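Local coordinates for protein TatD-related deoxyribonuclease (Thermotoga maritima, PDB 1J6O) that probably acts as a metal-dependent DNA nuclease of the TatD family, hydrolysing ester bonds in DNA on a TIM-barrel scaffold, at residues Ile112-Ala115 with Glu116-Lys119. Residues are numbered along the deposited sequence; the frame is centred on the assembly and turned at random.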
ATOM      1  N   ILE A 112      -1.560   8.400  18.054  1.00 24.67           N
ATOM      2  CA  ILE A 112      -2.891   8.942  18.230  1.00 22.31           C
ATOM      3  C   ILE A 112      -3.633   7.910  19.081  1.00 20.76           C
ATOM      4  O   ILE A 112      -4.523   8.245  19.853  1.00 21.17           O
ATOM      5  CB  ILE A 112      -3.594   9.104  16.866  1.00 22.62           C
ATOM      6  CG1 ILE A 112      -2.873  10.165  16.027  1.00 24.47           C
ATOM      7  CG2 ILE A 112      -5.039   9.439  17.068  1.00 23.16           C
ATOM      8  CD1 ILE A 112      -2.810  11.533  16.685  1.00 27.08           C
ATOM      9  N   SER A 113      -3.288   6.634  18.897  1.00 18.29           N
ATOM     10  CA  SER A 113      -3.900   5.553  19.656  1.00 15.55           C
ATOM     11  C   SER A 113      -2.752   4.961  20.464  1.00 15.42           C
ATOM     12  O   SER A 113      -1.597   4.947  19.995  1.00 15.89           O
ATOM     13  CB  SER A 113      -4.506   4.472  18.737  1.00 14.78           C
ATOM     14  OG  SER A 113      -5.739   4.904  18.178  1.00 15.85           O
ATOM     15  N   PRO A 114      -3.035   4.496  21.689  1.00 14.31           N
ATOM     16  CA  PRO A 114      -2.042   3.891  22.589  1.00 14.73           C
ATOM     17  C   PRO A 114      -1.441   2.655  21.910  1.00 13.99           C
ATOM     18  O   PRO A 114      -2.126   1.952  21.157  1.00 13.50           O
ATOM     19  CB  PRO A 114      -2.871   3.517  23.824  1.00 16.00           C
ATOM     20  CG  PRO A 114      -3.968   4.576  23.806  1.00 17.11           C
ATOM     21  CD  PRO A 114      -4.345   4.588  22.348  1.00 15.81           C
ATOM     22  N   ALA A 115      -0.164   2.405  22.178  1.00 12.84           N
ATOM     23  CA  ALA A 115       0.534   1.264  21.594  1.00 13.32           C
ATOM     24  C   ALA A 115      -0.130  -0.088  21.766  1.00 13.92           C
ATOM     25  O   ALA A 115      -0.274  -0.821  20.787  1.00 13.85           O
ATOM     26  CB  ALA A 115       1.964   1.185  22.127  1.00 12.85           C
ATOM     27  N   GLU A 116      -0.528  -0.455  22.982  1.00 12.62           N
ATOM     28  CA  GLU A 116      -1.152  -1.771  23.129  1.00 14.61           C
ATOM     29  C   GLU A 116      -2.484  -1.927  22.389  1.00 13.06           C
ATOM     30  O   GLU A 116      -2.845  -3.028  21.956  1.00 14.79           O
ATOM     31  CB  GLU A 116      -1.295  -2.120  24.620  1.00 18.09           C
ATOM     32  CG  GLU A 116       0.056  -2.360  25.304  1.00 22.83           C
ATOM     33  CD  GLU A 116       0.909  -3.408  24.581  1.00 26.83           C
ATOM     34  OE1 GLU A 116       0.369  -4.499  24.261  1.00 27.49           O
ATOM     35  OE2 GLU A 116       2.119  -3.136  24.341  1.00 30.09           O
ATOM     36  N   VAL A 117      -3.204  -0.819  22.237  1.00 12.86           N
ATOM     37  CA  VAL A 117      -4.494  -0.803  21.544  1.00 12.12           C
ATOM     38  C   VAL A 117      -4.153  -0.992  20.047  1.00 10.68           C
ATOM     39  O   VAL A 117      -4.834  -1.707  19.332  1.00 11.90           O
ATOM     40  CB  VAL A 117      -5.204   0.566  21.821  1.00 13.68           C
ATOM     41  CG1 VAL A 117      -6.380   0.758  20.898  1.00 16.15           C
ATOM     42  CG2 VAL A 117      -5.677   0.617  23.320  1.00 15.64           C
ATOM     43  N   GLN A 118      -3.106  -0.329  19.569  1.00 11.06           N
ATOM     44  CA  GLN A 118      -2.714  -0.476  18.148  1.00 11.45           C
ATOM     45  C   GLN A 118      -2.345  -1.933  17.883  1.00 11.84           C
ATOM     46  O   GLN A 118      -2.747  -2.538  16.882  1.00  9.52           O
ATOM     47  CB  GLN A 118      -1.485   0.376  17.832  1.00 10.27           C
ATOM     48  CG  GLN A 118      -1.759   1.872  17.768  1.00  8.86           C
ATOM     49  CD  GLN A 118      -0.555   2.610  17.285  1.00 10.91           C
ATOM     50  OE1 GLN A 118       0.140   2.147  16.369  1.00  8.73           O
ATOM     51  NE2 GLN A 118      -0.286   3.777  17.882  1.00 10.82           N
ATOM     52  N   LYS A 119      -1.529  -2.483  18.778  1.00 10.20           N
ATOM     53  CA  LYS A 119      -1.103  -3.869  18.642  1.00 10.51           C
ATOM     54  C   LYS A 119      -2.266  -4.847  18.567  1.00 11.20           C
ATOM     55  O   LYS A 119      -2.262  -5.712  17.705  1.00  9.24           O
ATOM     56  CB  LYS A 119      -0.197  -4.275  19.805  1.00 14.48           C
ATOM     57  CG  LYS A 119       1.185  -3.727  19.711  1.00 18.01           C
ATOM     58  CD  LYS A 119       1.944  -4.128  20.971  1.00 22.54           C
ATOM     59  CE  LYS A 119       3.413  -3.810  20.913  1.00 24.29           C
ATOM     60  NZ  LYS A 119       4.057  -4.359  22.168  1.00 27.79           N
TER
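Gln118 turns back from the first turn of its helix and donates from Gln118 NE2 to Ser113 O at 2.7 Å. The bond is nearly straight, with an N-H...O angle of 166°. Ser113 O lies almost in the amide plane of Gln118, but NE2 stands above the carbonyl plane of Ser113. Gln118 CG sits beside its own backbone N (chi1 -73°), and the chain then runs extended, which carries the amide back to the level of Ala115, where the helix begins. On the way, Gln118 CG passes 3.9 Å from Ser113 CB. Pro114 is the N-cap residue. Pro114 O accepts a hydrogen bond from the backbone N of Gln118 at 2.9 Å; a second one, from Val117 N, is weak. Ala115 O accepts from Lys119 N at 2.9 Å, the next helical bond. Pro114 and Val117 lie side by side, with Pro114 CB 4.1 Å from Val117 CG2. One turn along, the extended Lys119 chain brings NZ to Glu116 OE2 at 3.2 Å, a salt bridge on the syn side of the carboxylate.

Both ends of the Gln118 amide are used, since OE1 accepts Asp107 N; this fixes the flip of the group. An alanine here would remove both bonds and is likely to leave Ser113 O and Asp107 N without this partner, loosening the loop against the helix. Ser113 is itself positioned by its OG, which bonds to His76 O and Lys79 N. Gln118 also packs on Pro75, Phe108 and Leu106, and its side chain lies about 7 Å from that of His139, a predicted metal ligand. The contact thus forms the N-terminal start of helix 115-132, in the beta-alpha-beta crossover that links parallel barrel strands 98-107 and 136-141.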